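Local coordinates for effector protein Lem4 (lpg1101) (Legionella pneumophila subsp. pneumophila, PDB 6CGK) that acts as a membrane-associated, translocated protein tyrosine phosphatase of the haloacid dehalogenase (HAD) superfamily, whose HAD domain is seen here in an inactivated form with phosphate and magnesium bound, at residues P40-L45 with S94-N99; N59-D62 with K67-I70; R150-D155 with E162-L167; H179-G184 with G189-E194. The protein carries 1 engineered substitution. All coordinates share one frame; numbering follows the deposited sequence. Where two conformers were deposited one is given.

Contact 1 (P40-L45 with S94-N99). With PO4 (phosphate ion), chain B.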
loop_
_atom_site.group_PDB
_atom_site.type_symbol
_atom_site.label_atom_id
_atom_site.label_comp_id
_atom_site.label_asym_id
_atom_site.label_seq_id
_atom_site.Cartn_x
_atom_site.Cartn_y
_atom_site.Cartn_z
ATOM N N PRO A 40 15.015 -15.691 -0.624
ATOM C CA PRO A 40 16.264 -15.187 -0.043
ATOM C C PRO A 40 16.324 -13.663 0.044
ATOM O O PRO A 40 16.735 -13.130 1.077
ATOM C CB PRO A 40 17.306 -15.746 -1.003
ATOM C CG PRO A 40 16.732 -17.079 -1.412
ATOM C CD PRO A 40 15.244 -16.774 -1.589
ATOM N N LEU A 41 15.902 -12.957 -1.001
ATOM C CA LEU A 41 16.022 -11.494 -1.006
ATOM C C LEU A 41 15.104 -10.858 0.029
ATOM O O LEU A 41 15.496 -9.914 0.734
ATOM C CB LEU A 41 15.711 -10.957 -2.400
ATOM C CG LEU A 41 15.637 -9.427 -2.555
ATOM C CD1 LEU A 41 16.990 -8.804 -2.235
ATOM C CD2 LEU A 41 15.197 -9.035 -3.959
ATOM N N CYS A 42 13.871 -11.365 0.132
ATOM C CA CYS A 42 12.950 -10.835 1.115
ATOM C C CYS A 42 13.450 -11.133 2.530
ATOM O O CYS A 42 13.467 -10.238 3.380
ATOM C CB CYS A 42 11.579 -11.427 0.837
ATOM S SG CYS A 42 10.301 -10.823 1.871
ATOM N N GLU A 43 13.922 -12.367 2.780
ATOM C CA GLU A 43 14.463 -12.669 4.095
ATOM C C GLU A 43 15.689 -11.796 4.395
ATOM O O GLU A 43 15.857 -11.312 5.521
ATOM C CB GLU A 43 14.799 -14.153 4.174
ATOM C CG GLU A 43 15.609 -14.481 5.371
ATOM C CD GLU A 43 14.772 -14.565 6.638
ATOM O OE1 GLU A 43 15.398 -14.527 7.722
ATOM O OE2 GLU A 43 13.511 -14.653 6.557
ATOM N N ALA A 44 16.579 -11.610 3.412
ATOM C CA ALA A 44 17.767 -10.799 3.647
ATOM C C ALA A 44 17.398 -9.345 3.966
ATOM O O ALA A 44 17.967 -8.732 4.878
ATOM C CB ALA A 44 18.676 -10.840 2.416
ATOM N N LEU A 45 16.453 -8.780 3.229
ATOM C CA LEU A 45 16.091 -7.369 3.469
ATOM C C LEU A 45 15.313 -7.180 4.775
ATOM O O LEU A 45 15.284 -6.065 5.320
ATOM C CB LEU A 45 15.277 -6.810 2.304
ATOM C CG LEU A 45 16.153 -6.331 1.141
ATOM C CD1 LEU A 45 15.399 -6.216 -0.184
ATOM C CD2 LEU A 45 16.812 -4.997 1.487
ATOM N N SER A 94 0.181 -5.206 4.633
ATOM C CA SER A 94 0.905 -6.303 3.995
ATOM C C SER A 94 1.366 -7.305 5.035
ATOM O O SER A 94 1.765 -6.924 6.137
ATOM C CB SER A 94 2.122 -5.767 3.219
ATOM O OG SER A 94 2.925 -6.826 2.705
ATOM N N ARG A 95 1.380 -8.598 4.653
ATOM C CA ARG A 95 2.017 -9.617 5.481
ATOM C C ARG A 95 3.530 -9.703 5.262
ATOM O O ARG A 95 4.168 -10.577 5.880
ATOM C CB ARG A 95 1.452 -11.021 5.209
ATOM C CG ARG A 95 -0.026 -11.150 5.169
ATOM C CD ARG A 95 -0.421 -12.619 5.103
ATOM N NE ARG A 95 -1.875 -12.767 5.084
ATOM C CZ ARG A 95 -2.614 -12.745 3.977
ATOM N NH1 ARG A 95 -2.037 -12.580 2.789
ATOM N NH2 ARG A 95 -3.931 -12.892 4.061
ATOM N N ASN A 96 4.090 -8.850 4.420
ATOM C CA ASN A 96 5.529 -8.851 4.200
ATOM C C ASN A 96 6.211 -7.958 5.246
ATOM O O ASN A 96 5.570 -7.300 6.066
ATOM C CB ASN A 96 5.835 -8.396 2.769
ATOM C CG ASN A 96 7.113 -9.010 2.225
ATOM O OD1 ASN A 96 8.076 -9.191 2.959
ATOM N ND2 ASN A 96 7.091 -9.398 0.957
ATOM N N HIS A 97 7.531 -7.963 5.224
ATOM C CA HIS A 97 8.355 -7.232 6.181
ATOM C C HIS A 97 8.397 -5.755 5.847
ATOM O O HIS A 97 8.520 -5.380 4.680
ATOM C CB HIS A 97 9.800 -7.743 6.132
ATOM C CG HIS A 97 9.938 -9.199 6.422
ATOM N ND1 HIS A 97 9.886 -9.713 7.699
ATOM C CD2 HIS A 97 10.137 -10.253 5.594
ATOM C CE1 HIS A 97 10.050 -11.025 7.648
ATOM N NE2 HIS A 97 10.201 -11.380 6.381
ATOM N N GLU A 98 8.349 -4.925 6.896
ATOM C CA GLU A 98 8.434 -3.481 6.728
ATOM C C GLU A 98 9.677 -3.074 5.953
ATOM O O GLU A 98 9.640 -2.143 5.127
ATOM C CB GLU A 98 8.458 -2.820 8.100
ATOM C CG GLU A 98 8.355 -1.328 7.989
ATOM C CD GLU A 98 8.221 -0.667 9.337
ATOM O OE1 GLU A 98 7.962 -1.381 10.330
ATOM O OE2 GLU A 98 8.376 0.567 9.406
ATOM N N ASN A 99 10.811 -3.690 6.274
ATOM C CA ASN A 99 12.047 -3.250 5.616
ATOM C C ASN A 99 12.122 -3.708 4.169
ATOM O O ASN A 99 12.826 -3.085 3.350
ATOM C CB ASN A 99 13.254 -3.724 6.415
ATOM C CG ASN A 99 13.406 -2.927 7.685
ATOM O OD1 ASN A 99 13.034 -1.745 7.715
ATOM N ND2 ASN A 99 13.911 -3.563 8.751
HETATM P P PO4 B . 0.924 -9.093 1.004
HETATM O O1 PO4 B . 1.563 -7.732 0.794
HETATM O O2 PO4 B . 0.013 -9.161 2.226
HETATM O O3 PO4 B . 2.064 -10.086 1.179
HETATM O O4 PO4 B . 0.179 -9.516 -0.245
HETATM O O HOH W 1 10.766 -13.812 5.322
#

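Contact 2 (N59-D62 with K67-I70)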
loop_
_atom_site.group_PDB
_atom_site.type_symbol
_atom_site.label_atom_id
_atom_site.label_comp_id
_atom_site.label_asym_id
_atom_site.label_seq_id
_atom_site.Cartn_x
_atom_site.Cartn_y
_atom_site.Cartn_z
ATOM N N ASN A 59 21.169 -3.597 -6.498
ATOM C CA ASN A 59 21.683 -4.303 -7.669
ATOM C C ASN A 59 21.064 -5.691 -7.778
ATOM O O ASN A 59 20.631 -6.106 -8.859
ATOM C CB ASN A 59 23.204 -4.400 -7.599
ATOM C CG ASN A 59 23.792 -5.242 -8.730
ATOM O OD1 ASN A 59 23.233 -5.317 -9.829
ATOM N ND2 ASN A 59 24.926 -5.862 -8.464
ATOM N N GLU A 60 20.974 -6.414 -6.656
ATOM C CA GLU A 60 20.315 -7.721 -6.710
ATOM C C GLU A 60 18.838 -7.585 -7.090
ATOM O O GLU A 60 18.322 -8.373 -7.894
ATOM C CB GLU A 60 20.466 -8.449 -5.377
ATOM C CG GLU A 60 19.701 -9.799 -5.345
ATOM C CD GLU A 60 19.896 -10.566 -4.054
ATOM O OE1 GLU A 60 20.724 -10.129 -3.235
ATOM O OE2 GLU A 60 19.199 -11.599 -3.840
ATOM N N TYR A 61 18.146 -6.560 -6.558
ATOM C CA TYR A 61 16.774 -6.310 -6.984
ATOM C C TYR A 61 16.700 -6.068 -8.490
ATOM O O TYR A 61 15.891 -6.681 -9.196
ATOM C CB TYR A 61 16.241 -5.109 -6.224
ATOM C CG TYR A 61 14.894 -4.589 -6.648
ATOM C CD1 TYR A 61 13.726 -5.183 -6.221
ATOM C CD2 TYR A 61 14.806 -3.452 -7.467
ATOM C CE1 TYR A 61 12.464 -4.651 -6.569
ATOM C CE2 TYR A 61 13.559 -2.928 -7.811
ATOM C CZ TYR A 61 12.405 -3.537 -7.383
ATOM O OH TYR A 61 11.188 -2.950 -7.748
ATOM N N ASP A 62 17.535 -5.167 -9.001
ATOM C CA ASP A 62 17.443 -4.843 -10.420
ATOM C C ASP A 62 17.704 -6.055 -11.311
ATOM O O ASP A 62 17.142 -6.135 -12.410
ATOM C CB ASP A 62 18.404 -3.717 -10.749
ATOM C CG ASP A 62 17.921 -2.380 -10.216
ATOM O OD1 ASP A 62 16.691 -2.224 -9.966
ATOM O OD2 ASP A 62 18.774 -1.509 -10.021
ATOM N N LYS A 67 8.943 -10.078 -12.167
ATOM C CA LYS A 67 7.684 -10.231 -11.442
ATOM C C LYS A 67 7.785 -9.694 -10.027
ATOM O O LYS A 67 6.777 -9.259 -9.453
ATOM C CB LYS A 67 7.253 -11.702 -11.395
ATOM C CG LYS A 67 7.983 -12.522 -10.322
ATOM C CD LYS A 67 7.522 -13.998 -10.234
ATOM C CE LYS A 67 8.269 -14.753 -9.103
ATOM N NZ LYS A 67 7.854 -16.182 -8.893
ATOM N N ILE A 68 8.974 -9.737 -9.423
ATOM C CA ILE A 68 9.041 -9.295 -8.033
ATOM C C ILE A 68 9.106 -7.786 -7.894
ATOM O O ILE A 68 8.936 -7.273 -6.782
ATOM C CB ILE A 68 10.234 -9.903 -7.273
ATOM C CG1 ILE A 68 11.538 -9.243 -7.692
ATOM C CG2 ILE A 68 10.265 -11.403 -7.464
ATOM C CD1 ILE A 68 12.541 -9.159 -6.564
ATOM N N LYS A 69 9.346 -7.053 -8.982
ATOM C CA LYS A 69 9.515 -5.608 -8.845
ATOM C C LYS A 69 8.180 -4.871 -8.726
ATOM O O LYS A 69 7.131 -5.339 -9.165
ATOM C CB LYS A 69 10.289 -5.058 -10.034
ATOM C CG LYS A 69 11.650 -5.744 -10.234
ATOM C CD LYS A 69 12.376 -5.259 -11.485
ATOM C CE LYS A 69 13.747 -5.930 -11.638
ATOM N NZ LYS A 69 14.501 -5.284 -12.771
ATOM N N ILE A 70 8.250 -3.675 -8.140
ATOM C CA ILE A 70 7.146 -2.720 -8.239
ATOM C C ILE A 70 6.865 -2.473 -9.718
ATOM O O ILE A 70 7.796 -2.329 -10.527
ATOM C CB ILE A 70 7.508 -1.429 -7.491
ATOM C CG1 ILE A 70 7.706 -1.750 -6.009
ATOM C CG2 ILE A 70 6.434 -0.378 -7.672
ATOM C CD1 ILE A 70 7.867 -0.579 -5.107
HETATM O O HOH W 2 14.722 -2.720 -11.803
#

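Contact 3 (R150-D155 with E162-L167). With MG (magnesium ion), chain C.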
loop_
_atom_site.group_PDB
_atom_site.type_symbol
_atom_site.label_atom_id
_atom_site.label_comp_id
_atom_site.label_asym_id
_atom_site.label_seq_id
_atom_site.Cartn_x
_atom_site.Cartn_y
_atom_site.Cartn_z
ATOM N N ARG A 150 -12.795 5.905 -0.142
ATOM C CA ARG A 150 -11.932 4.767 0.167
ATOM C C ARG A 150 -11.650 3.981 -1.102
ATOM O O ARG A 150 -12.579 3.565 -1.805
ATOM C CB ARG A 150 -12.557 3.820 1.217
ATOM C CG ARG A 150 -12.751 4.416 2.611
ATOM C CD ARG A 150 -11.408 4.814 3.256
ATOM N NE ARG A 150 -11.614 5.352 4.619
ATOM C CZ ARG A 150 -11.923 6.624 4.887
ATOM N NH1 ARG A 150 -12.069 7.507 3.899
ATOM N NH2 ARG A 150 -12.071 7.025 6.147
ATOM N N LEU A 151 -10.367 3.768 -1.377
ATOM C CA LEU A 151 -9.919 2.903 -2.457
ATOM C C LEU A 151 -9.168 1.738 -1.827
ATOM O O LEU A 151 -8.327 1.952 -0.948
ATOM C CB LEU A 151 -9.019 3.667 -3.443
ATOM C CG LEU A 151 -8.330 2.837 -4.533
ATOM C CD1 LEU A 151 -9.340 2.124 -5.424
ATOM C CD2 LEU A 151 -7.401 3.715 -5.365
ATOM N N ILE A 152 -9.502 0.511 -2.237
ATOM C CA ILE A 152 -8.858 -0.702 -1.727
ATOM C C ILE A 152 -8.458 -1.536 -2.919
ATOM O O ILE A 152 -9.313 -1.876 -3.747
ATOM C CB ILE A 152 -9.792 -1.532 -0.832
ATOM C CG1 ILE A 152 -10.235 -0.745 0.394
ATOM C CG2 ILE A 152 -9.134 -2.887 -0.479
ATOM C CD1 ILE A 152 -11.284 -1.522 1.224
ATOM N N CYS A 153 -7.174 -1.878 -3.000
ATOM C CA CYS A 153 -6.653 -2.771 -4.028
ATOM C C CYS A 153 -5.966 -3.966 -3.381
ATOM O O CYS A 153 -5.088 -3.795 -2.525
ATOM C CB CYS A 153 -5.667 -2.043 -4.940
ATOM S SG CYS A 153 -6.456 -0.708 -5.828
ATOM N N ASP A 154 -6.366 -5.173 -3.788
ATOM C CA ASP A 154 -5.724 -6.393 -3.318
ATOM C C ASP A 154 -5.779 -7.434 -4.426
ATOM O O ASP A 154 -6.771 -7.523 -5.151
ATOM C CB ASP A 154 -6.406 -6.915 -2.050
ATOM C CG ASP A 154 -5.490 -7.748 -1.189
ATOM O OD1 ASP A 154 -4.744 -8.585 -1.731
ATOM O OD2 ASP A 154 -5.523 -7.567 0.045
ATOM N N ASP A 155 -4.706 -8.214 -4.560
ATOM C CA ASP A 155 -4.709 -9.315 -5.517
ATOM C C ASP A 155 -5.311 -10.597 -4.943
ATOM O O ASP A 155 -5.598 -11.530 -5.704
ATOM C CB ASP A 155 -3.298 -9.610 -5.995
ATOM C CG ASP A 155 -2.393 -10.038 -4.862
ATOM O OD1 ASP A 155 -2.323 -9.276 -3.884
ATOM O OD2 ASP A 155 -1.771 -11.122 -4.940
ATOM N N GLU A 162 -11.405 -8.825 3.337
ATOM C CA GLU A 162 -11.056 -8.562 4.727
ATOM C C GLU A 162 -10.903 -7.067 4.982
ATOM O O GLU A 162 -11.365 -6.562 6.011
ATOM C CB GLU A 162 -9.772 -9.290 5.104
ATOM C CG GLU A 162 -9.947 -10.771 5.317
ATOM C CD GLU A 162 -10.954 -11.057 6.422
ATOM O OE1 GLU A 162 -12.175 -10.939 6.161
ATOM O OE2 GLU A 162 -10.527 -11.371 7.555
ATOM N N MET A 163 -10.234 -6.347 4.075
ATOM C CA MET A 163 -10.122 -4.897 4.246
ATOM C C MET A 163 -11.470 -4.213 4.038
ATOM O O MET A 163 -11.845 -3.320 4.812
ATOM C CB MET A 163 -9.052 -4.327 3.306
ATOM C CG MET A 163 -7.616 -4.767 3.658
ATOM S SD MET A 163 -6.338 -3.905 2.746
ATOM C CE MET A 163 -6.463 -4.709 1.154
ATOM N N CYS A 164 -12.232 -4.635 3.022
ATOM C CA CYS A 164 -13.603 -4.140 2.866
ATOM C C CYS A 164 -14.443 -4.398 4.114
ATOM O O CYS A 164 -15.204 -3.530 4.550
ATOM C CB CYS A 164 -14.283 -4.796 1.668
ATOM S SG CYS A 164 -13.634 -4.378 0.084
ATOM N N ASN A 165 -14.369 -5.616 4.673
ATOM C CA ASN A 165 -15.161 -5.906 5.866
ATOM C C ASN A 165 -14.786 -4.991 7.024
ATOM O O ASN A 165 -15.642 -4.612 7.814
ATOM C CB ASN A 165 -14.984 -7.363 6.275
ATOM C CG ASN A 165 -15.695 -8.319 5.345
ATOM O OD1 ASN A 165 -16.245 -7.922 4.316
ATOM N ND2 ASN A 165 -15.680 -9.594 5.702
ATOM N N GLY A 166 -13.515 -4.612 7.133
ATOM C CA GLY A 166 -13.123 -3.653 8.158
ATOM C C GLY A 166 -13.776 -2.289 8.007
ATOM O O GLY A 166 -14.179 -1.679 9.000
ATOM N N LEU A 167 -13.866 -1.771 6.773
ATOM C CA LEU A 167 -14.615 -0.529 6.553
ATOM C C LEU A 167 -16.075 -0.687 6.936
ATOM O O LEU A 167 -16.684 0.228 7.513
ATOM C CB LEU A 167 -14.553 -0.085 5.094
ATOM C CG LEU A 167 -13.232 0.367 4.523
ATOM C CD1 LEU A 167 -13.468 0.774 3.073
ATOM C CD2 LEU A 167 -12.673 1.511 5.338
HETATM MG MG MG C . -0.926 -9.492 -2.101
HETATM O O HOH W 3 -2.550 -10.083 -0.938
HETATM O O HOH W 4 -0.465 -11.440 -2.537
#

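Contact 4 (H179-G184 with G189-E194)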
loop_
_atom_site.group_PDB
_atom_site.type_symbol
_atom_site.label_atom_id
_atom_site.label_comp_id
_atom_site.label_asym_id
_atom_site.label_seq_id
_atom_site.Cartn_x
_atom_site.Cartn_y
_atom_site.Cartn_z
ATOM N N HIS A 179 -10.884 -2.875 -5.915
ATOM C CA HIS A 179 -10.318 -3.492 -7.105
ATOM C C HIS A 179 -9.524 -4.722 -6.702
ATOM O O HIS A 179 -8.569 -4.633 -5.920
ATOM C CB HIS A 179 -9.460 -2.491 -7.871
ATOM C CG HIS A 179 -10.224 -1.273 -8.275
ATOM N ND1 HIS A 179 -11.177 -1.297 -9.271
ATOM C CD2 HIS A 179 -10.227 -0.014 -7.779
ATOM C CE1 HIS A 179 -11.718 -0.098 -9.388
ATOM N NE2 HIS A 179 -11.158 0.700 -8.496
ATOM N N ASN A 180 -9.950 -5.867 -7.212
ATOM C CA ASN A 180 -9.259 -7.135 -7.033
ATOM C C ASN A 180 -8.890 -7.599 -8.432
ATOM O O ASN A 180 -9.774 -7.848 -9.258
ATOM C CB ASN A 180 -10.156 -8.139 -6.307
ATOM C CG ASN A 180 -9.547 -9.511 -6.224
ATOM O OD1 ASN A 180 -10.192 -10.503 -6.560
ATOM N ND2 ASN A 180 -8.290 -9.583 -5.795
ATOM N N GLU A 181 -7.590 -7.645 -8.716
ATOM C CA GLU A 181 -7.101 -8.041 -10.028
ATOM C C GLU A 181 -5.901 -8.957 -9.840
ATOM O O GLU A 181 -5.273 -8.976 -8.778
ATOM C CB GLU A 181 -6.720 -6.810 -10.881
ATOM C CG GLU A 181 -7.857 -5.819 -11.104
ATOM C CD GLU A 181 -8.862 -6.282 -12.141
ATOM O OE1 GLU A 181 -8.626 -7.325 -12.778
ATOM O OE2 GLU A 181 -9.897 -5.602 -12.317
ATOM N N LYS A 182 -5.608 -9.743 -10.874
ATOM C CA LYS A 182 -4.388 -10.533 -10.872
ATOM C C LYS A 182 -3.179 -9.601 -10.910
ATOM O O LYS A 182 -3.255 -8.490 -11.443
ATOM C CB LYS A 182 -4.356 -11.481 -12.067
ATOM C CG LYS A 182 -5.389 -12.597 -12.022
ATOM N N PRO A 183 -2.055 -10.020 -10.339
ATOM C CA PRO A 183 -0.872 -9.156 -10.351
ATOM C C PRO A 183 -0.544 -8.734 -11.774
ATOM O O PRO A 183 -0.643 -9.523 -12.719
ATOM C CB PRO A 183 0.219 -10.035 -9.742
ATOM C CG PRO A 183 -0.514 -11.076 -8.956
ATOM C CD PRO A 183 -1.815 -11.303 -9.651
ATOM N N GLY A 184 -0.182 -7.467 -11.926
ATOM C CA GLY A 184 0.084 -6.920 -13.231
ATOM C C GLY A 184 -1.139 -6.469 -13.997
ATOM O O GLY A 184 -0.988 -5.912 -15.091
ATOM N N GLY A 189 -4.054 3.913 -13.687
ATOM C CA GLY A 189 -4.491 5.157 -14.302
ATOM C C GLY A 189 -5.971 5.420 -14.100
ATOM O O GLY A 189 -6.377 6.549 -13.813
ATOM N N GLU A 190 -6.798 4.381 -14.242
ATOM C CA GLU A 190 -8.226 4.524 -13.965
ATOM C C GLU A 190 -8.485 4.788 -12.488
ATOM O O GLU A 190 -9.404 5.542 -12.139
ATOM C CB GLU A 190 -8.973 3.278 -14.426
ATOM C CG GLU A 190 -9.159 3.228 -15.927
ATOM C CD GLU A 190 -9.899 1.987 -16.387
ATOM O OE1 GLU A 190 -9.462 1.363 -17.383
ATOM O OE2 GLU A 190 -10.917 1.635 -15.753
ATOM N N TYR A 191 -7.700 4.174 -11.601
ATOM C CA TYR A 191 -7.892 4.423 -10.174
ATOM C C TYR A 191 -7.508 5.848 -9.809
ATOM O O TYR A 191 -8.119 6.443 -8.915
ATOM C CB TYR A 191 -7.087 3.437 -9.322
ATOM C CG TYR A 191 -7.251 1.982 -9.711
ATOM C CD1 TYR A 191 -8.343 1.554 -10.460
ATOM C CD2 TYR A 191 -6.295 1.028 -9.345
ATOM C CE1 TYR A 191 -8.477 0.212 -10.834
ATOM C CE2 TYR A 191 -6.431 -0.306 -9.707
ATOM C CZ TYR A 191 -7.519 -0.702 -10.452
ATOM O OH TYR A 191 -7.645 -2.025 -10.831
ATOM N N PHE A 192 -6.498 6.409 -10.478
ATOM C CA PHE A 192 -6.177 7.812 -10.259
ATOM C C PHE A 192 -7.342 8.685 -10.677
ATOM O O PHE A 192 -7.696 9.647 -9.982
ATOM C CB PHE A 192 -4.907 8.194 -11.020
ATOM C CG PHE A 192 -4.330 9.498 -10.585
ATOM C CD1 PHE A 192 -3.667 9.606 -9.377
ATOM C CD2 PHE A 192 -4.469 10.630 -11.371
ATOM C CE1 PHE A 192 -3.150 10.818 -8.961
ATOM C CE2 PHE A 192 -3.946 11.835 -10.958
ATOM C CZ PHE A 192 -3.278 11.918 -9.752
ATOM N N LYS A 193 -7.967 8.357 -11.806
ATOM C CA LYS A 193 -9.151 9.097 -12.207
ATOM C C LYS A 193 -10.241 8.979 -11.145
ATOM O O LYS A 193 -10.932 9.959 -10.846
ATOM C CB LYS A 193 -9.635 8.603 -13.571
ATOM C CG LYS A 193 -10.885 9.302 -14.052
ATOM C CD LYS A 193 -11.384 8.713 -15.348
ATOM C CE LYS A 193 -10.367 8.860 -16.457
ATOM N NZ LYS A 193 -11.087 8.919 -17.755
ATOM N N GLU A 194 -10.383 7.794 -10.536
ATOM C CA GLU A 194 -11.404 7.597 -9.507
ATOM C C GLU A 194 -11.138 8.469 -8.281
ATOM O O GLU A 194 -12.070 9.053 -7.714
ATOM C CB GLU A 194 -11.479 6.119 -9.097
ATOM C CG GLU A 194 -11.946 5.139 -10.188
ATOM C CD GLU A 194 -12.056 3.685 -9.686
ATOM O OE1 GLU A 194 -11.435 3.346 -8.644
ATOM O OE2 GLU A 194 -12.761 2.881 -10.340
#

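Contact 1 (P40-L45 with S94-N99)
Two partners meet the imidazole of His97 at its edge, near the ring plane: the sulfur of Cys42, with SG 3.8 Å from His97 CD2 in the conformer given, and a water 2.7 Å from His97 NE2. That water also donates to Glu43 OE2, so helix and loop share one bridge at the nitrogen end of the ring. Arg120 touches the same histidine. Residues 94-99 follow strand 89-93 in the HAD core, and Ser94 sits where HAD enzymes carry the serine or threonine of motif II; consistent with that role, its OG hydrogen-bonds phosphate O1 at 2.5 Å, while Arg95 N reaches phosphate O2 in a nearly straight bond (2.8 Å, 173°). A hydroxyl suits this corner because it also accepts from Asn96 N, forming an ST turn. The amide of Asn96 is gripped at both ends, OD1 receiving His97 N on an in-plane lone pair (2.6 Å) and ND2 hydrogen-bonded to OD2 of Asp25, whose backbone O is a magnesium ligand. Cys42 SG also lies 3.0 Å from Asn96 OD1, but the cysteine was modelled in two conformers, so both sulfur contacts are doubtful. His97 is the N-cap residue of helix 98-107. Two residues on, in the first turn of that helix, Asn99 sends ND2 to Ser46 O, and its CB rests 3.3 Å from Leu45 O.

Contact 2 (N59-D62 with K67-I70)
The ring of Tyr61 and the long side chain of Lys69 run obliquely across each other. Lys69 CG lies above the ring but off its centre, 4.1 Å from the centroid of Tyr61 and 29° from the ring normal, in a CH-pi contact. Tyr61 gets this far because its CG stands anti to the backbone N (chi1 173°), which carries the ring out from helix 58-62 toward the following loop. Its phenol oxygen then accepts the backbone amide of Ile70, N to OH 3.1 Å, from near the plane of the ring. The N-H is somewhat bent, and the same OH is also hydrogen-bonded to Glu108, so a tyrosine serves here both as a flat apolar surface and as a polar anchor. Ile68 slides past the ring in the opposite sense, its CD1 4.2 Å from Tyr61 CD1.

Lys69 continues fully extended beyond CG, and that length takes its ammonium to the end of the helix. There NZ donates to Asp62 O at 2.8 Å, tilted 32° from the carbonyl plane. A positive group suits the carbonyl-rich C-terminal end of a helix. A water accepts from Lys69 NZ and donates to Asp62 OD1, joining the two charged groups indirectly, while Asp62 OD2 pairs with Lys58.

The contact belongs to the insert between strands 19-23 and 89-93. Tyr61 and Ile70 both press on Leu104 of helix 98-107, and Ile68 touches both Tyr100 of that helix and Leu41 of helix 40-46.

Contact 3 (R150-D155 with E162-L167)
A bend at the last torsion of Met163 (chi3 -76°) turns its methyl group onto strand 150-154, leaving CE 3.6 Å from Ile152 CG2. The same CE comes within 3.2 Å of Asp154 OD2, where the two side chains cross at about a right angle. Ile152 points its other branch further along the helix: CD1 meets Leu167 CD1 tip to tip at 3.7 Å and lies 3.9 Å from Cys164 SG. The branched isoleucine thus fills the middle of the interface with both arms.

Strand and helix run nearly antiparallel, at 158° with their axes 9.4 Å apart, as the first half of the beta-alpha-beta crossover that ends in strand 176-180, a unit of the Rossmann-like HAD core. Arg150 lends its aliphatic part, CB packing 3.7 Å from Leu167 CD1, while its guanidinium is held by Glu140, Lys17 O and Leu146 O.

At the strand's C-terminal end Asp155 OD1 binds magnesium directly at 2.3 Å, together with Asp25 O and the engineered Asn23. Asp154 acts one shell out: its OD1 accepts from a metal-bound water and from the backbone N of Asp156.

Contact 4 (H179-G184 with G189-E194)
His179 leaves the edge strand 176-180 toward helix 188-198, and each atom of its side chain finds a partner there. CB lies 3.5 Å from Tyr191 OH. At CG the tyrosine ring takes over: Tyr191 CE1 is 3.4 Å from His179 CG and hangs over the middle of the imidazole face. The two rings form an offset stack, with centroids 3.9 Å apart and planes inclined by 16°, and the side chains run past each other in opposite directions. ND1 and CD2 both keep to this tyrosine surface, CD2 also touching Leu151 of the adjacent strand. CE1 lies beside the carboxylate of Glu194, 3.3 Å from its OE2. At the tip, NE2 donates to Glu194 OE1 (2.7 Å, 160°), close to the plane of the imidazole and on the syn side of the carboxylate. This His-carboxylate bond would tend to stabilise a positively charged imidazole and hold the ring against rotation, keeping it flat on Tyr191.

The helix supplies both partners three residues apart, so that they share one face. Glu194 is extended beyond CG, which is the reach its carboxylate needs to meet the edge of the imidazole. Tyr191 OH accepts a hydrogen bond from the backbone N of Lys187, and the ring packs edge-to-face against Trp188; the OH also lies 3.8 Å from Glu181 CG.

Tyr191 further covers Leu151 and Cys153 and touches Phe77 of helix 72-82, which places helix 188-198 as one of the outer helices flanking the parallel sheet of the three-layered, Rossmann-like HAD core.

Overall arrangement
The contacts form two touching pairs, and one member of each, contacts 1 and 3, borders the active site. Along the chain contact 2 is nested within the loop closed by contact 1; their centres are 13 Å apart, and Leu41 CD2 meets Ile68 CD1 at 3.7 Å. The centres of contacts 3 and 4 are also 13 Å apart, on neighbouring strands joined by the backbone hydrogen bond of His179 N to Ile152 O, and their helices cover opposite faces of the sheet. Residues 94-99 supply part of the phosphate site and 150-155 part of the metal site, the nearest atoms of contacts 1 and 3 being about 7 Å apart. Contact 4 stands further back, the side chain of Glu181 about 11 Å from magnesium.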